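Local coordinates for protein diaminopimelate decarboxylase (Aquifex aeolicus, PDB 2P3E) that probably catalyses the pyridoxal 5'-phosphate-dependent decarboxylation of meso-diaminopimelate to L-lysine and carbon dioxide, the last step of lysine biosynthesis, at residues I247-E252 with A324-I329; L36-S41 with I290-V295; K304-V309 with V340-G345. All coordinates share one frame; numbering follows the deposited sequence.

Contact 1 of 3, residues I247-E252 with A324-I329; sequences IKYKPE and AYHHII
Tyr-249, Lys-250 and Pro-251 meet Tyr-325, His-326 and His-327 where a loop of the pyridoxal-binding alpha/beta barrel packs on the chain leading into strand 328-330 of the beta domain, the two-domain plan of class-II Orn/Lys/Arg decarboxylases. The aromatic part is a T-shaped pair: Tyr-249 turns its edge to the face of the His-326 ring, with centroids 5.5 Å apart and planes at 72°. The far end of Tyr-249 is tied down by Arg-282, a residue that probably binds both cofactor and substrate and whose NH1 bonds to the tyrosine OH; His-326 ND1 is held by Leu-372 O.

Aliphatic contacts gather on Tyr-325, whose CG lies anti to its own nitrogen (chi1 -176°), carrying the ring across to the loop. Lys-250 CG makes a CH-pi contact over one face of that ring, 4.0 Å from the centroid and 29° off the normal. Pro-251 crosses the phenol end at about a right angle, its CD 3.6 Å from Tyr-325 OH.

Polar links are indirect. Tyr-249 O sits at the Tyr-325 ring edge, 3.4 Å from CD2, and accepts from a water at 2.7 Å; the same water accepts from His-327 N at 2.8 Å, bridging the two backbones. Within segment 324-329, Tyr-325 OH is hydrogen-bonded to His-327 ND1 at 2.9 Å, with ND1 in the plane of the tyrosine ring.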
loop_
_atom_site.group_PDB
_atom_site.type_symbol
_atom_site.label_atom_id
_atom_site.label_comp_id
_atom_site.label_asym_id
_atom_site.label_seq_id
_atom_site.Cartn_x
_atom_site.Cartn_y
_atom_site.Cartn_z
ATOM N N ILE B 247 7.023 11.297 17.496
ATOM C CA ILE B 247 7.200 12.630 16.945
ATOM C C ILE B 247 5.900 13.394 17.052
ATOM O O ILE B 247 4.842 12.825 17.303
ATOM C CB ILE B 247 7.653 12.632 15.454
ATOM C CG1 ILE B 247 6.574 12.004 14.557
ATOM C CG2 ILE B 247 9.008 11.955 15.290
ATOM C CD1 ILE B 247 6.807 12.232 13.039
ATOM N N LYS B 248 5.987 14.693 16.822
ATOM C CA LYS B 248 4.813 15.545 16.843
ATOM C C LYS B 248 3.997 15.313 15.584
ATOM O O LYS B 248 4.454 15.567 14.476
ATOM C CB LYS B 248 5.230 17.016 16.980
ATOM C CG LYS B 248 4.038 18.006 17.141
ATOM C CD LYS B 248 4.481 19.445 16.863
ATOM C CE LYS B 248 3.381 20.444 17.233
ATOM N NZ LYS B 248 3.216 20.519 18.717
ATOM N N TYR B 249 2.781 14.801 15.757
ATOM C CA TYR B 249 1.816 14.742 14.657
ATOM C C TYR B 249 0.693 15.770 14.842
ATOM O O TYR B 249 0.355 16.503 13.918
ATOM C CB TYR B 249 1.197 13.345 14.547
ATOM C CG TYR B 249 2.078 12.314 13.859
ATOM C CD1 TYR B 249 2.297 12.358 12.472
ATOM C CD2 TYR B 249 2.653 11.279 14.591
ATOM C CE1 TYR B 249 3.103 11.385 11.823
ATOM C CE2 TYR B 249 3.455 10.296 13.962
ATOM C CZ TYR B 249 3.684 10.374 12.581
ATOM O OH TYR B 249 4.475 9.436 11.955
ATOM N N LYS B 250 0.109 15.789 16.041
ATOM C CA LYS B 250 -0.989 16.693 16.366
ATOM C C LYS B 250 -0.458 18.005 16.957
ATOM O O LYS B 250 0.611 18.016 17.593
ATOM C CB LYS B 250 -1.965 16.003 17.329
ATOM C CG LYS B 250 -2.691 14.849 16.711
ATOM C CD LYS B 250 -3.301 13.972 17.774
ATOM C CE LYS B 250 -4.251 12.992 17.170
ATOM N NZ LYS B 250 -4.915 12.195 18.230
ATOM N N PRO B 251 -1.181 19.122 16.733
ATOM C CA PRO B 251 -0.713 20.425 17.236
ATOM C C PRO B 251 -0.400 20.392 18.734
ATOM O O PRO B 251 0.546 21.054 19.169
ATOM C CB PRO B 251 -1.902 21.355 16.962
ATOM C CG PRO B 251 -2.571 20.734 15.776
ATOM C CD PRO B 251 -2.467 19.248 16.019
ATOM N N GLU B 252 -1.165 19.601 19.487
ATOM C CA GLU B 252 -1.021 19.469 20.944
ATOM C C GLU B 252 0.032 18.447 21.403
ATOM O O GLU B 252 0.337 18.392 22.595
ATOM C CB GLU B 252 -2.373 19.138 21.599
ATOM C CG GLU B 252 -2.920 17.720 21.295
ATOM C CD GLU B 252 -3.791 17.652 20.018
ATOM O OE1 GLU B 252 -3.691 18.540 19.147
ATOM O OE2 GLU B 252 -4.584 16.695 19.896
ATOM N N ALA B 324 -4.897 8.104 10.998
ATOM C CA ALA B 324 -3.793 8.893 11.504
ATOM C C ALA B 324 -4.007 10.362 11.213
ATOM O O ALA B 324 -4.546 10.729 10.155
ATOM C CB ALA B 324 -2.460 8.415 10.884
ATOM N N TYR B 325 -3.589 11.195 12.164
ATOM C CA TYR B 325 -3.599 12.634 12.009
ATOM C C TYR B 325 -2.279 13.108 11.374
ATOM O O TYR B 325 -1.176 12.880 11.914
ATOM C CB TYR B 325 -3.806 13.327 13.382
ATOM C CG TYR B 325 -3.915 14.838 13.284
ATOM C CD1 TYR B 325 -5.155 15.482 13.381
ATOM C CD2 TYR B 325 -2.785 15.625 13.046
ATOM C CE1 TYR B 325 -5.255 16.861 13.248
ATOM C CE2 TYR B 325 -2.880 17.010 12.934
ATOM C CZ TYR B 325 -4.114 17.614 13.036
ATOM O OH TYR B 325 -4.193 18.975 12.913
ATOM N N HIS B 326 -2.409 13.774 10.233
ATOM C CA HIS B 326 -1.351 14.597 9.657
ATOM C C HIS B 326 -1.874 16.036 9.552
ATOM O O HIS B 326 -2.968 16.262 9.039
ATOM C CB HIS B 326 -0.961 14.095 8.258
ATOM C CG HIS B 326 -0.176 12.819 8.280
ATOM N ND1 HIS B 326 1.193 12.785 8.120
ATOM C CD2 HIS B 326 -0.569 11.531 8.457
ATOM C CE1 HIS B 326 1.615 11.531 8.212
ATOM N NE2 HIS B 326 0.566 10.753 8.410
ATOM N N HIS B 327 -1.087 16.980 10.043
ATOM C CA HIS B 327 -1.418 18.397 9.938
ATOM C C HIS B 327 -1.347 18.829 8.472
ATOM O O HIS B 327 -0.404 18.474 7.751
ATOM C CB HIS B 327 -0.493 19.233 10.821
ATOM C CG HIS B 327 -1.037 20.595 11.162
ATOM N ND1 HIS B 327 -2.234 20.775 11.815
ATOM C CD2 HIS B 327 -0.530 21.836 10.957
ATOM C CE1 HIS B 327 -2.457 22.072 11.981
ATOM N NE2 HIS B 327 -1.430 22.737 11.482
ATOM N N ILE B 328 -2.382 19.546 8.026
ATOM C CA ILE B 328 -2.468 20.009 6.633
ATOM C C ILE B 328 -2.674 21.534 6.608
ATOM O O ILE B 328 -3.608 22.043 7.237
ATOM C CB ILE B 328 -3.596 19.296 5.833
ATOM C CG1 ILE B 328 -3.391 17.759 5.881
ATOM C CG2 ILE B 328 -3.638 19.809 4.391
ATOM C CD1 ILE B 328 -4.434 16.947 5.128
ATOM N N ILE B 329 -1.798 22.225 5.880
ATOM C CA ILE B 329 -1.782 23.680 5.824
ATOM C C ILE B 329 -1.717 24.150 4.374
ATOM O O ILE B 329 -1.176 23.431 3.509
ATOM C CB ILE B 329 -0.585 24.275 6.623
ATOM C CG1 ILE B 329 0.759 23.806 6.027
ATOM C CG2 ILE B 329 -0.724 23.904 8.101
ATOM C CD1 ILE B 329 2.025 24.374 6.700
HETATM O O HOH W 1 1.235 16.163 11.407
#

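Contact 2 of 3, residues L36-S41 with I290-V295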
loop_
_atom_site.group_PDB
_atom_site.type_symbol
_atom_site.label_atom_id
_atom_site.label_comp_id
_atom_site.label_asym_id
_atom_site.label_seq_id
_atom_site.Cartn_x
_atom_site.Cartn_y
_atom_site.Cartn_z
ATOM N N LEU B 36 4.127 15.766 -4.581
ATOM C CA LEU B 36 5.565 15.957 -4.393
ATOM C C LEU B 36 5.961 15.738 -2.934
ATOM O O LEU B 36 5.421 16.393 -2.023
ATOM C CB LEU B 36 5.977 17.385 -4.817
ATOM C CG LEU B 36 7.474 17.721 -4.850
ATOM C CD1 LEU B 36 8.168 16.866 -5.909
ATOM C CD2 LEU B 36 7.725 19.222 -5.134
ATOM N N TYR B 37 6.897 14.818 -2.712
ATOM C CA TYR B 37 7.524 14.676 -1.400
ATOM C C TYR B 37 8.747 15.573 -1.319
ATOM O O TYR B 37 9.662 15.482 -2.149
ATOM C CB TYR B 37 7.927 13.225 -1.140
ATOM C CG TYR B 37 6.834 12.377 -0.512
ATOM C CD1 TYR B 37 6.092 11.459 -1.270
ATOM C CD2 TYR B 37 6.543 12.496 0.847
ATOM C CE1 TYR B 37 5.083 10.661 -0.661
ATOM C CE2 TYR B 37 5.542 11.734 1.445
ATOM C CZ TYR B 37 4.820 10.822 0.689
ATOM O OH TYR B 37 3.849 10.072 1.338
ATOM N N VAL B 38 8.776 16.419 -0.297
ATOM C CA VAL B 38 9.874 17.373 -0.114
ATOM C C VAL B 38 10.531 17.117 1.236
ATOM O O VAL B 38 9.833 17.058 2.244
ATOM C CB VAL B 38 9.353 18.842 -0.183
ATOM C CG1 VAL B 38 10.523 19.844 -0.022
ATOM C CG2 VAL B 38 8.608 19.098 -1.506
ATOM N N TYR B 39 11.864 16.957 1.243
ATOM C CA TYR B 39 12.602 16.672 2.450
ATOM C C TYR B 39 13.593 17.792 2.797
ATOM O O TYR B 39 14.197 18.398 1.901
ATOM C CB TYR B 39 13.372 15.347 2.311
ATOM C CG TYR B 39 12.495 14.145 2.022
ATOM C CD1 TYR B 39 11.923 13.406 3.056
ATOM C CD2 TYR B 39 12.218 13.763 0.710
ATOM C CE1 TYR B 39 11.105 12.290 2.780
ATOM C CE2 TYR B 39 11.421 12.640 0.428
ATOM C CZ TYR B 39 10.868 11.928 1.454
ATOM O OH TYR B 39 10.089 10.836 1.127
ATOM N N SER B 40 13.768 18.025 4.096
ATOM C CA SER B 40 14.774 18.961 4.618
ATOM C C SER B 40 16.043 18.209 4.985
ATOM O O SER B 40 16.062 17.399 5.916
ATOM C CB SER B 40 14.228 19.719 5.839
ATOM O OG SER B 40 15.285 20.318 6.601
ATOM N N SER B 41 17.124 18.512 4.264
ATOM C CA SER B 41 18.413 17.909 4.527
ATOM C C SER B 41 18.904 18.218 5.947
ATOM O O SER B 41 19.340 17.310 6.677
ATOM C CB SER B 41 19.437 18.393 3.488
ATOM O OG SER B 41 20.676 17.749 3.663
ATOM N N ILE B 290 7.585 16.501 3.887
ATOM C CA ILE B 290 6.227 16.997 3.738
ATOM C C ILE B 290 5.699 16.624 2.351
ATOM O O ILE B 290 6.478 16.496 1.391
ATOM C CB ILE B 290 6.095 18.523 4.012
ATOM C CG1 ILE B 290 6.796 19.353 2.954
ATOM C CG2 ILE B 290 6.631 18.910 5.402
ATOM C CD1 ILE B 290 6.468 20.809 3.095
ATOM N N LEU B 291 4.395 16.411 2.255
ATOM C CA LEU B 291 3.784 16.030 0.997
ATOM C C LEU B 291 2.993 17.216 0.450
ATOM O O LEU B 291 2.090 17.733 1.122
ATOM C CB LEU B 291 2.883 14.805 1.169
ATOM C CG LEU B 291 2.057 14.318 -0.042
ATOM C CD1 LEU B 291 2.959 13.926 -1.211
ATOM C CD2 LEU B 291 1.170 13.129 0.385
ATOM N N ILE B 292 3.339 17.638 -0.767
ATOM C CA ILE B 292 2.646 18.745 -1.429
ATOM C C ILE B 292 1.661 18.185 -2.424
ATOM O O ILE B 292 1.994 17.295 -3.222
ATOM C CB ILE B 292 3.606 19.718 -2.189
ATOM C CG1 ILE B 292 4.782 20.165 -1.296
ATOM C CG2 ILE B 292 2.822 20.937 -2.763
ATOM C CD1 ILE B 292 4.383 20.772 0.076
ATOM N N THR B 293 0.442 18.711 -2.371
ATOM C CA THR B 293 -0.617 18.238 -3.238
ATOM C C THR B 293 -1.418 19.420 -3.780
ATOM O O THR B 293 -1.534 20.434 -3.119
ATOM C CB THR B 293 -1.528 17.193 -2.503
ATOM O OG1 THR B 293 -2.527 16.707 -3.398
ATOM C CG2 THR B 293 -2.206 17.783 -1.250
ATOM N N GLN B 294 -1.956 19.275 -4.989
ATOM C CA GLN B 294 -2.747 20.340 -5.611
ATOM C C GLN B 294 -4.241 20.020 -5.575
ATOM O O GLN B 294 -4.671 18.895 -5.866
ATOM C CB GLN B 294 -2.273 20.561 -7.050
ATOM C CG GLN B 294 -2.953 21.731 -7.767
ATOM C CD GLN B 294 -2.575 21.794 -9.222
ATOM O OE1 GLN B 294 -2.692 20.805 -9.957
ATOM N NE2 GLN B 294 -2.124 22.958 -9.654
ATOM N N VAL B 295 -5.029 21.026 -5.204
ATOM C CA VAL B 295 -6.483 20.942 -5.199
ATOM C C VAL B 295 -7.009 20.846 -6.641
ATOM O O VAL B 295 -6.663 21.670 -7.497
ATOM C CB VAL B 295 -7.130 22.163 -4.465
ATOM C CG1 VAL B 295 -8.666 22.068 -4.537
ATOM C CG2 VAL B 295 -6.647 22.258 -3.004
#
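An antiparallel ladder in the mixed sheet of the beta domain pairs Leu-36, Tyr-37 and Val-38 with Ile-292, Leu-291 and Ile-290, the short strand axes running at 147° to each other. Leu-36 and Ile-292 form one hydrogen-bonded pair, Leu-36 N to Ile-292 O at 3.0 Å and an almost straight Ile-292 N to Leu-36 O at 2.7 Å. Val-38 and Ile-290 form the next, with Val-38 N to Ile-290 O at 2.9 Å and Ile-290 N to Val-38 O at 2.8 Å.

Between them, Tyr-37 and Leu-291 are the non-hydrogen-bonded pair, and their side chains share one face. In Leu-291 a chi1 of 175° swings CG away from the strand's own N, which lets CD1 sit over the middle of the Tyr-37 ring, 3.9 Å from the centroid and only 10° off the normal. Tyr-37 OH is anchored on Asp-315 O.

On the other face, Val-38 CG2 reaches diagonally to Ile-292 CG1 at 4.0 Å. From helix 25-32, Leu-25 covers Val-38, Ile-290 and Ile-292, and Leu-28 covers Leu-36. Strand 36-40 also pairs in parallel with strand 392-397, so an N-terminal strand, preceding the barrel, is built into the mostly C-terminal beta domain, as in fold-type III pyridoxal enzymes.

Contact 3 of 3, residues K304-V309 with V340-G345; sequences KHFIIV and VADIVG
Asp-342 runs alongside Phe-306 and ends at Lys-304. Its CB touches the rim of the phenyl ring, 3.6 Å from Phe-306 CD1. A chi1 of -75° sets CG opposite the carbonyl carbon, which lays the side chain along Phe-306; the carboxylate plane is turned 86° from the ring, and OD2 approaches Phe-306 CE1 at 3.5 Å. The lysine tail, bent at its last two torsions, brings NZ to 3.3 Å from Asp-342 OD2 in a salt bridge; a weak hydrogen bond of 3.4 Å joins NZ to OD1. A water whose oxygen lies 2.7 Å from Asp-342 OD1 donates to it, as does the backbone N-H of Asp-357.

Beneath these side chains the backbones form a parallel ladder of the beta domain's mixed sheet, the strand axes 35° apart. Asp-342 N gives to His-305 O and Asp-342 O takes from Ile-307 N, each at 2.9 Å, so both bonds flank Phe-306. With alanine in place of this aspartate, Lys-304 would probably keep little more than its long, weak ion pair to Asp-357, whose N-H would lose this acceptor.

On the same face as Asp-342, Ile-308 CG1 meets Val-344 CG2 at 3.7 Å. The second subunit packs here, Val-109 on Ile-308 and Lys-175 on Phe-306 and Val-344, while Lys-175 NZ of that subunit bonds to Gly-345 O.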
loop_
_atom_site.group_PDB
_atom_site.type_symbol
_atom_site.label_atom_id
_atom_site.label_comp_id
_atom_site.label_asym_id
_atom_site.label_seq_id
_atom_site.Cartn_x
_atom_site.Cartn_y
_atom_site.Cartn_z
ATOM N N LYS B 304 -21.538 18.467 3.981
ATOM C CA LYS B 304 -20.083 18.267 3.928
ATOM C C LYS B 304 -19.412 19.030 2.790
ATOM O O LYS B 304 -19.960 19.128 1.685
ATOM C CB LYS B 304 -19.730 16.780 3.821
ATOM C CG LYS B 304 -20.078 15.958 5.047
ATOM C CD LYS B 304 -19.856 14.469 4.807
ATOM C CE LYS B 304 -18.409 14.055 5.032
ATOM N NZ LYS B 304 -17.937 14.475 6.386
ATOM N N HIS B 305 -18.231 19.572 3.090
ATOM C CA HIS B 305 -17.372 20.189 2.101
ATOM C C HIS B 305 -16.225 19.213 1.811
ATOM O O HIS B 305 -15.537 18.775 2.722
ATOM C CB HIS B 305 -16.850 21.545 2.594
ATOM C CG HIS B 305 -16.062 22.314 1.568
ATOM N ND1 HIS B 305 -16.533 22.565 0.296
ATOM C CD2 HIS B 305 -14.846 22.914 1.639
ATOM C CE1 HIS B 305 -15.639 23.271 -0.375
ATOM N NE2 HIS B 305 -14.611 23.512 0.421
ATOM N N PHE B 306 -16.058 18.863 0.535
ATOM C CA PHE B 306 -14.937 18.044 0.089
ATOM C C PHE B 306 -13.948 18.905 -0.689
ATOM O O PHE B 306 -14.339 19.701 -1.570
ATOM C CB PHE B 306 -15.420 16.861 -0.767
ATOM C CG PHE B 306 -16.309 15.893 -0.028
ATOM C CD1 PHE B 306 -15.769 14.786 0.626
ATOM C CD2 PHE B 306 -17.691 16.073 0.004
ATOM C CE1 PHE B 306 -16.589 13.888 1.308
ATOM C CE2 PHE B 306 -18.515 15.175 0.684
ATOM C CZ PHE B 306 -17.957 14.076 1.331
ATOM N N ILE B 307 -12.671 18.745 -0.349
ATOM C CA ILE B 307 -11.562 19.341 -1.079
ATOM C C ILE B 307 -10.824 18.150 -1.705
ATOM O O ILE B 307 -10.162 17.377 -1.006
ATOM C CB ILE B 307 -10.630 20.133 -0.136
ATOM C CG1 ILE B 307 -11.403 21.297 0.530
ATOM C CG2 ILE B 307 -9.380 20.628 -0.869
ATOM C CD1 ILE B 307 -10.601 22.090 1.555
ATOM N N ILE B 308 -10.969 18.004 -3.021
ATOM C CA ILE B 308 -10.407 16.848 -3.735
ATOM C C ILE B 308 -9.044 17.230 -4.290
ATOM O O ILE B 308 -8.928 18.212 -5.034
ATOM C CB ILE B 308 -11.363 16.357 -4.859
ATOM C CG1 ILE B 308 -12.735 16.006 -4.257
ATOM C CG2 ILE B 308 -10.745 15.149 -5.623
ATOM C CD1 ILE B 308 -13.886 15.874 -5.272
ATOM N N VAL B 309 -8.019 16.466 -3.907
ATOM C CA VAL B 309 -6.629 16.770 -4.267
ATOM C C VAL B 309 -6.020 15.660 -5.114
ATOM O O VAL B 309 -6.675 14.628 -5.329
ATOM C CB VAL B 309 -5.755 17.063 -2.993
ATOM C CG1 VAL B 309 -6.280 18.312 -2.266
ATOM C CG2 VAL B 309 -5.711 15.839 -2.039
ATOM N N VAL B 340 -14.683 23.574 7.615
ATOM C CA VAL B 340 -14.504 22.187 7.994
ATOM C C VAL B 340 -14.721 21.368 6.731
ATOM O O VAL B 340 -15.767 21.489 6.084
ATOM C CB VAL B 340 -15.491 21.761 9.092
ATOM C CG1 VAL B 340 -15.322 20.286 9.414
ATOM C CG2 VAL B 340 -15.290 22.607 10.322
ATOM N N ALA B 341 -13.724 20.553 6.384
ATOM C CA ALA B 341 -13.730 19.811 5.128
ATOM C C ALA B 341 -13.149 18.413 5.278
ATOM O O ALA B 341 -12.351 18.152 6.191
ATOM C CB ALA B 341 -12.945 20.589 4.059
ATOM N N ASP B 342 -13.591 17.515 4.392
ATOM C CA ASP B 342 -12.884 16.265 4.126
ATOM C C ASP B 342 -11.891 16.527 2.997
ATOM O O ASP B 342 -12.267 17.005 1.920
ATOM C CB ASP B 342 -13.847 15.169 3.684
ATOM C CG ASP B 342 -14.672 14.597 4.832
ATOM O OD1 ASP B 342 -14.606 15.090 5.992
ATOM O OD2 ASP B 342 -15.371 13.607 4.557
ATOM N N ILE B 343 -10.622 16.210 3.238
ATOM C CA ILE B 343 -9.591 16.427 2.223
ATOM C C ILE B 343 -9.307 15.044 1.679
ATOM O O ILE B 343 -8.779 14.184 2.382
ATOM C CB ILE B 343 -8.332 17.092 2.815
ATOM C CG1 ILE B 343 -8.714 18.461 3.399
ATOM C CG2 ILE B 343 -7.202 17.239 1.719
ATOM C CD1 ILE B 343 -7.661 19.045 4.300
ATOM N N VAL B 344 -9.714 14.820 0.438
ATOM C CA VAL B 344 -9.771 13.458 -0.095
ATOM C C VAL B 344 -8.976 13.367 -1.407
ATOM O O VAL B 344 -8.817 14.360 -2.110
ATOM C CB VAL B 344 -11.241 13.024 -0.321
ATOM C CG1 VAL B 344 -12.022 13.015 1.023
ATOM C CG2 VAL B 344 -11.927 13.944 -1.336
ATOM N N GLY B 345 -8.512 12.169 -1.736
ATOM C CA GLY B 345 -7.635 12.005 -2.886
ATOM C C GLY B 345 -8.337 11.498 -4.125
ATOM O O GLY B 345 -9.566 11.457 -4.171
HETATM O O HOH W 2 -16.029 17.320 6.560
HETATM O O HOH W 3 -16.112 13.273 7.428
HETATM O O HOH W 4 -17.445 19.383 5.843
#

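How the contacts relate
All three contacts reach the mixed sheet of the beta domain, with centres 15 to 18 Å apart. Contacts 2 and 3 follow in series along the chain and adjoin through neighbouring strands 289-301 and 304-309, where Thr-293 OG1 lies 3.3 Å from Val-309 CB. Contact 1 interleaves with both: its loop 247-252 falls between the halves of contact 2, and 324-329 between those of contact 3. Ile-328 CD1 meets Ile-343 CD1 at 3.9 Å, joining contacts 1 and 3, whereas contacts 1 and 2 do not touch, their nearest atoms being about 6 Å apart. Contact 1 thus links the barrel to a sheet whose contact 3 region faces the second subunit.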